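SsRai1 (Scheffersomyces stipitis, PDB 5BTO) removes NAD caps from the 5' ends of RNAs, hydrolyses other 5' ends such as triphosphates, and binds and stimulates the exoribonuclease RAT1. Local coordinates at residues 52-57 against 237-242; 184-189 against 255-260. One frame throughout, in Å; residues are numbered along the deposited sequence.

Along the chain the four segments alternate, 52-57, 184-189, 237-242 and 255-260, so the two contacts interlock; their centres lie 10 Å apart, on the same side of the chain's centre. Strands 238-239 and 254-261 are neighbours in one four-stranded mixed sheet, while strand 54-55 of contact 1 pairs with strand 190-191, just beyond the helix of contact 2. Two bonds join the contacts directly: Tyr56 N to Ala189 O and Asp237 OD2 to Leu257 N, each 2.8 Å. Contact 2 carries Glu186, Glu256 and Leu257 of the divalent-metal site and contact 1 adds Asp237, so both belong to the catalytic centre of this PD-(D/E)XK nuclease.

Contact 1: residues 52-57 against 237-242; sequences VSYYYL and DCVWDY
A single beta bridge between Tyr54 and Val239 holds segment 52-57 against the short strand that follows Asp237, a ligand of the divalent metal. Val239 makes both bonds, and its two partners flank Tyr54, which is the pattern of a parallel bridge. Its N donates to Ser53 O at 2.8 Å, from a position tilted 20° out of the carbonyl plane. The return bond, Tyr55 N to Val239 O, measures 2.9 Å and is nearly straight (171° at the hydrogen). That same oxygen also takes a CA-H...O contact from Tyr54 CA at 3.4 Å. One residue further on the two segments are tied by a water, which donates to Tyr55 O and to Trp240 O.

The side chain of Val239 works on two fronts. Its CG2 sits beside the backbone N while CG1 is anti to it (chi1 169°), and CG2 presses on Val52 CG1 at 3.5 Å, tighter than usual for two methyls. Val239 CB and CG1 lie alongside the Tyr54 ring, with CB 3.8 Å from Tyr54 CD2; the two side chains point the same way. The edge of that ring faces Asp241 O. Next to the bridge, Cys238 SG packs on Tyr55 CB at 3.9 Å and stands obliquely to the Tyr55 ring, 5.5 Å from its centroid, a loose sulfur-aromatic contact.

Beyond these pairs, Tyr54 bonds through its backbone to Leu191 of strand 190-191, and the Tyr55 side chain reaches Met255 and Leu257 of strand 254-261 and Val305 of strand 302-309. Backbone bonds from Cys238 to Met255 and from Trp240 to His253 fix strand 238-239 at the border of the four-stranded sheet, with segment 52-57 spanning from there to strand 190-191.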
loop_
_atom_site.group_PDB
_atom_site.type_symbol
_atom_site.label_atom_id
_atom_site.label_comp_id
_atom_site.label_asym_id
_atom_site.label_seq_id
_atom_site.Cartn_x
_atom_site.Cartn_y
_atom_site.Cartn_z
ATOM N N VAL A 52 35.419 -13.289 -20.277
ATOM C CA VAL A 52 34.091 -13.738 -20.687
ATOM C C VAL A 52 34.120 -15.234 -20.993
ATOM O O VAL A 52 34.997 -15.692 -21.726
ATOM C CB VAL A 52 33.657 -13.012 -21.990
ATOM C CG1 VAL A 52 32.397 -13.630 -22.568
ATOM C CG2 VAL A 52 33.473 -11.515 -21.752
ATOM N N SER A 53 33.171 -15.987 -20.445
ATOM C CA SER A 53 33.032 -17.419 -20.749
ATOM C C SER A 53 32.026 -17.677 -21.874
ATOM O O SER A 53 31.120 -16.869 -22.109
ATOM C CB SER A 53 32.588 -18.199 -19.499
ATOM O OG SER A 53 33.525 -18.062 -18.444
ATOM N N TYR A 54 32.180 -18.815 -22.552
ATOM C CA TYR A 54 31.310 -19.202 -23.669
ATOM C C TYR A 54 30.674 -20.569 -23.442
ATOM O O TYR A 54 31.371 -21.546 -23.170
ATOM C CB TYR A 54 32.101 -19.213 -24.990
ATOM C CG TYR A 54 32.602 -17.847 -25.385
ATOM C CD1 TYR A 54 33.731 -17.307 -24.789
ATOM C CD2 TYR A 54 31.926 -17.084 -26.327
ATOM C CE1 TYR A 54 34.187 -16.046 -25.134
ATOM C CE2 TYR A 54 32.371 -15.823 -26.682
ATOM C CZ TYR A 54 33.504 -15.309 -26.078
ATOM O OH TYR A 54 33.960 -14.057 -26.423
ATOM N N TYR A 55 29.354 -20.645 -23.578
ATOM C CA TYR A 55 28.634 -21.894 -23.332
ATOM C C TYR A 55 29.145 -23.028 -24.208
ATOM O O TYR A 55 29.377 -22.847 -25.398
ATOM C CB TYR A 55 27.149 -21.719 -23.614
ATOM C CG TYR A 55 26.306 -22.871 -23.130
ATOM C CD1 TYR A 55 26.212 -23.159 -21.775
ATOM C CD2 TYR A 55 25.581 -23.650 -24.020
ATOM C CE1 TYR A 55 25.436 -24.207 -21.322
ATOM C CE2 TYR A 55 24.798 -24.704 -23.576
ATOM C CZ TYR A 55 24.728 -24.979 -22.231
ATOM O OH TYR A 55 23.944 -26.020 -21.790
ATOM N N TYR A 56 29.308 -24.205 -23.620
ATOM C CA TYR A 56 29.630 -25.381 -24.411
ATOM C C TYR A 56 29.295 -26.653 -23.647
ATOM O O TYR A 56 30.000 -27.025 -22.711
ATOM C CB TYR A 56 31.104 -25.364 -24.824
ATOM C CG TYR A 56 31.461 -26.490 -25.765
ATOM C CD1 TYR A 56 30.912 -26.553 -27.039
ATOM C CD2 TYR A 56 32.335 -27.480 -25.374
ATOM C CE1 TYR A 56 31.230 -27.583 -27.903
ATOM C CE2 TYR A 56 32.662 -28.515 -26.224
ATOM C CZ TYR A 56 32.105 -28.562 -27.489
ATOM O OH TYR A 56 32.430 -29.593 -28.342
ATOM N N LEU A 57 28.212 -27.314 -24.048
ATOM C CA LEU A 57 27.812 -28.563 -23.404
ATOM C C LEU A 57 26.982 -29.443 -24.334
ATOM O O LEU A 57 25.794 -29.199 -24.554
ATOM C CB LEU A 57 27.033 -28.267 -22.125
ATOM C CG LEU A 57 26.753 -29.472 -21.230
ATOM C CD1 LEU A 57 28.055 -30.183 -20.891
ATOM C CD2 LEU A 57 26.027 -29.029 -19.972
ATOM N N ASP A 237 26.801 -14.911 -16.650
ATOM C CA ASP A 237 27.497 -16.190 -16.555
ATOM C C ASP A 237 28.294 -16.539 -17.811
ATOM O O ASP A 237 29.433 -16.985 -17.713
ATOM C CB ASP A 237 26.532 -17.324 -16.207
ATOM C CG ASP A 237 25.911 -17.150 -14.831
ATOM O OD1 ASP A 237 26.593 -16.568 -13.961
ATOM O OD2 ASP A 237 24.757 -17.583 -14.621
ATOM N N CYS A 238 27.705 -16.325 -18.982
ATOM C CA CYS A 238 28.391 -16.672 -20.223
ATOM C C CYS A 238 27.740 -16.046 -21.447
ATOM O O CYS A 238 26.670 -15.443 -21.371
ATOM C CB CYS A 238 28.459 -18.204 -20.386
ATOM S SG CYS A 238 26.913 -18.990 -20.834
ATOM N N VAL A 239 28.418 -16.191 -22.581
ATOM C CA VAL A 239 27.877 -15.846 -23.882
ATOM C C VAL A 239 27.421 -17.146 -24.536
ATOM O O VAL A 239 28.132 -18.148 -24.462
ATOM C CB VAL A 239 28.979 -15.190 -24.745
ATOM C CG1 VAL A 239 28.549 -15.060 -26.188
ATOM C CG2 VAL A 239 29.321 -13.821 -24.162
ATOM N N TRP A 240 26.238 -17.154 -25.147
ATOM C CA TRP A 240 25.777 -18.388 -25.793
ATOM C C TRP A 240 26.271 -18.556 -27.221
ATOM O O TRP A 240 26.433 -19.676 -27.691
ATOM C CB TRP A 240 24.259 -18.577 -25.702
ATOM C CG TRP A 240 23.428 -17.582 -26.425
ATOM C CD1 TRP A 240 22.993 -16.367 -25.953
ATOM C CD2 TRP A 240 22.878 -17.724 -27.736
ATOM N NE1 TRP A 240 22.221 -15.741 -26.908
ATOM C CE2 TRP A 240 22.140 -16.551 -28.013
ATOM C CE3 TRP A 240 22.950 -18.722 -28.712
ATOM C CZ2 TRP A 240 21.472 -16.357 -29.222
ATOM C CZ3 TRP A 240 22.290 -18.527 -29.910
ATOM C CH2 TRP A 240 21.562 -17.352 -30.155
ATOM N N ASP A 241 26.524 -17.457 -27.916
ATOM C CA ASP A 241 27.061 -17.587 -29.268
ATOM C C ASP A 241 28.338 -16.783 -29.497
ATOM O O ASP A 241 29.425 -17.361 -29.617
ATOM C CB ASP A 241 25.984 -17.340 -30.340
ATOM C CG ASP A 241 25.294 -15.985 -30.215
ATOM O OD1 ASP A 241 25.552 -15.242 -29.247
ATOM O OD2 ASP A 241 24.469 -15.671 -31.102
ATOM N N TYR A 242 28.216 -15.461 -29.548
ATOM C CA TYR A 242 29.365 -14.604 -29.804
ATOM C C TYR A 242 29.089 -13.199 -29.289
ATOM O O TYR A 242 27.936 -12.832 -29.059
ATOM C CB TYR A 242 29.670 -14.562 -31.308
ATOM C CG TYR A 242 28.562 -13.939 -32.127
ATOM C CD1 TYR A 242 27.482 -14.696 -32.562
ATOM C CD2 TYR A 242 28.594 -12.592 -32.455
ATOM C CE1 TYR A 242 26.458 -14.123 -33.296
ATOM C CE2 TYR A 242 27.583 -12.014 -33.193
ATOM C CZ TYR A 242 26.518 -12.783 -33.607
ATOM O OH TYR A 242 25.510 -12.200 -34.342
HETATM O O HOH W 1 28.534 -21.338 -27.425
#

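Contact 2: residues 184-189 against 255-260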
loop_
_atom_site.group_PDB
_atom_site.type_symbol
_atom_site.label_atom_id
_atom_site.label_comp_id
_atom_site.label_asym_id
_atom_site.label_seq_id
_atom_site.Cartn_x
_atom_site.Cartn_y
_atom_site.Cartn_z
ATOM N N LYS A 184 30.524 -25.500 -10.201
ATOM C CA LYS A 184 31.051 -26.628 -10.966
ATOM C C LYS A 184 30.324 -26.740 -12.300
ATOM O O LYS A 184 30.943 -26.967 -13.339
ATOM C CB LYS A 184 30.913 -27.932 -10.172
ATOM C CG LYS A 184 31.378 -29.189 -10.915
ATOM C CD LYS A 184 32.885 -29.191 -11.167
ATOM C CE LYS A 184 33.356 -30.542 -11.698
ATOM N NZ LYS A 184 34.841 -30.668 -11.727
ATOM N N PHE A 185 29.005 -26.572 -12.270
ATOM C CA PHE A 185 28.220 -26.635 -13.486
ATOM C C PHE A 185 28.704 -25.577 -14.469
ATOM O O PHE A 185 28.885 -25.858 -15.650
ATOM C CB PHE A 185 26.730 -26.452 -13.185
ATOM C CG PHE A 185 25.854 -26.518 -14.401
ATOM C CD1 PHE A 185 25.830 -27.659 -15.199
ATOM C CD2 PHE A 185 25.047 -25.444 -14.748
ATOM C CE1 PHE A 185 25.016 -27.721 -16.326
ATOM C CE2 PHE A 185 24.232 -25.501 -15.867
ATOM C CZ PHE A 185 24.222 -26.642 -16.662
ATOM N N GLU A 186 28.929 -24.361 -13.987
ATOM C CA GLU A 186 29.412 -23.307 -14.872
ATOM C C GLU A 186 30.731 -23.722 -15.506
ATOM O O GLU A 186 30.943 -23.539 -16.705
ATOM C CB GLU A 186 29.583 -21.991 -14.120
ATOM C CG GLU A 186 28.291 -21.410 -13.587
ATOM C CD GLU A 186 28.480 -20.016 -13.035
ATOM O OE1 GLU A 186 28.532 -19.860 -11.794
ATOM O OE2 GLU A 186 28.581 -19.074 -13.848
ATOM N N ALA A 187 31.611 -24.295 -14.693
ATOM C CA ALA A 187 32.938 -24.685 -15.150
ATOM C C ALA A 187 32.891 -25.745 -16.249
ATOM O O ALA A 187 33.602 -25.641 -17.247
ATOM C CB ALA A 187 33.777 -25.171 -13.980
ATOM N N ILE A 188 32.057 -26.764 -16.065
ATOM C CA ILE A 188 32.005 -27.860 -17.024
ATOM C C ILE A 188 31.136 -27.541 -18.235
ATOM O O ILE A 188 31.199 -28.238 -19.247
ATOM C CB ILE A 188 31.576 -29.203 -16.357
ATOM C CG1 ILE A 188 30.127 -29.154 -15.870
ATOM C CG2 ILE A 188 32.505 -29.539 -15.205
ATOM C CD1 ILE A 188 29.104 -29.590 -16.898
ATOM N N ALA A 189 30.342 -26.475 -18.139
ATOM C CA ALA A 189 29.406 -26.120 -19.203
ATOM C C ALA A 189 29.864 -24.929 -20.039
ATOM O O ALA A 189 29.112 -24.441 -20.887
ATOM C CB ALA A 189 28.008 -25.852 -18.623
ATOM N N MET A 255 23.768 -15.424 -21.476
ATOM C CA MET A 255 22.922 -16.500 -20.957
ATOM C C MET A 255 23.251 -16.729 -19.486
ATOM O O MET A 255 24.394 -16.557 -19.060
ATOM C CB MET A 255 23.125 -17.789 -21.787
ATOM C CG MET A 255 22.097 -18.894 -21.503
ATOM S SD MET A 255 22.043 -20.178 -22.788
ATOM C CE MET A 255 23.754 -20.685 -22.736
ATOM N N GLU A 256 22.235 -17.086 -18.706
ATOM C CA GLU A 256 22.410 -17.435 -17.308
ATOM C C GLU A 256 22.526 -18.951 -17.161
ATOM O O GLU A 256 21.905 -19.694 -17.918
ATOM C CB GLU A 256 21.195 -16.937 -16.523
ATOM C CG GLU A 256 21.272 -17.140 -15.031
ATOM C CD GLU A 256 21.994 -16.006 -14.337
ATOM O OE1 GLU A 256 22.268 -14.986 -15.001
ATOM O OE2 GLU A 256 22.282 -16.134 -13.130
ATOM N N LEU A 257 23.313 -19.403 -16.190
ATOM C CA LEU A 257 23.469 -20.839 -15.908
ATOM C C LEU A 257 23.131 -21.130 -14.448
ATOM O O LEU A 257 23.725 -20.547 -13.548
ATOM C CB LEU A 257 24.909 -21.273 -16.175
ATOM C CG LEU A 257 25.413 -21.017 -17.593
ATOM C CD1 LEU A 257 26.884 -21.374 -17.721
ATOM C CD2 LEU A 257 24.571 -21.803 -18.585
ATOM N N LYS A 258 22.197 -22.053 -14.217
ATOM C CA LYS A 258 21.753 -22.369 -12.863
ATOM C C LYS A 258 21.648 -23.870 -12.685
ATOM O O LYS A 258 21.596 -24.611 -13.669
ATOM C CB LYS A 258 20.374 -21.754 -12.601
ATOM C CG LYS A 258 20.267 -20.272 -12.833
ATOM C CD LYS A 258 20.943 -19.488 -11.735
ATOM C CE LYS A 258 20.465 -18.033 -11.754
ATOM N NZ LYS A 258 21.352 -17.124 -10.970
ATOM N N THR A 259 21.581 -24.310 -11.430
ATOM C CA THR A 259 21.369 -25.721 -11.119
ATOM C C THR A 259 20.294 -25.894 -10.059
ATOM O O THR A 259 20.024 -24.982 -9.274
ATOM C CB THR A 259 22.642 -26.388 -10.577
ATOM O OG1 THR A 259 22.955 -25.838 -9.290
ATOM C CG2 THR A 259 23.809 -26.186 -11.526
ATOM N N THR A 260 19.697 -27.078 -10.026
ATOM C CA THR A 260 18.713 -27.399 -9.009
ATOM C C THR A 260 18.566 -28.918 -8.964
ATOM O O THR A 260 19.056 -29.613 -9.853
ATOM C CB THR A 260 17.358 -26.721 -9.314
ATOM O OG1 THR A 260 16.513 -26.758 -8.151
ATOM C CG2 THR A 260 16.668 -27.401 -10.490
#
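Apolar packing between Phe185, Thr259 and Leu257 carries most of this helix-on-strand contact. The methyl CG2 of Thr259 lies 3.4 Å from Phe185 CB and 3.5 Å from CG, so it is lodged where the ring joins its stem; the two side chains run antiparallel as they pass. With CG anti to the backbone N (chi1 180°), the Phe185 ring reaches from the helix across the strand, leaning back toward Leu257, which brings CE2 to 4.3 Å from Leu257 CB. Leu257 CB is also met by the aliphatic CG of Glu186, at 4.3 Å. From within the helical segment, Ala189 CB covers one face of the Phe185 ring, offset toward its rim.

The ring also meets a polar atom obliquely: Lys258 O stands 3.5 Å from Phe185 CE2. Cutting Phe185 back to an alanine would probably open a gap between helix and strand, leaving the Thr259 methyl and the Lys258 carbonyl without their aromatic neighbour.

Helix 169-188 and strand 254-261 approach to 8.4 Å between the axes of their short segments, their directions 130° apart. They bring together Glu186 and the Glu256-Leu257-Lys258 sequence, which fits the (D/E)XK element of the nuclease fold; Glu186, Glu256 and Leu257 bind the divalent cation and Lys258 the substrate.

The charged groups gather on the metal side. Glu186 OE2 and Glu256 OE2 are 7.0 Å apart, and the carboxylate of Asp237 comes close to both, a cluster of acids suited to a cation. Within the strand, Lys258 NZ forms a salt bridge with Glu256 OE2, two residues earlier, at 2.6 Å, on the anti side and 22° out of the carboxylate plane, and donates as well to Gln282 OE1, another substrate-binding residue, from helix 266-286.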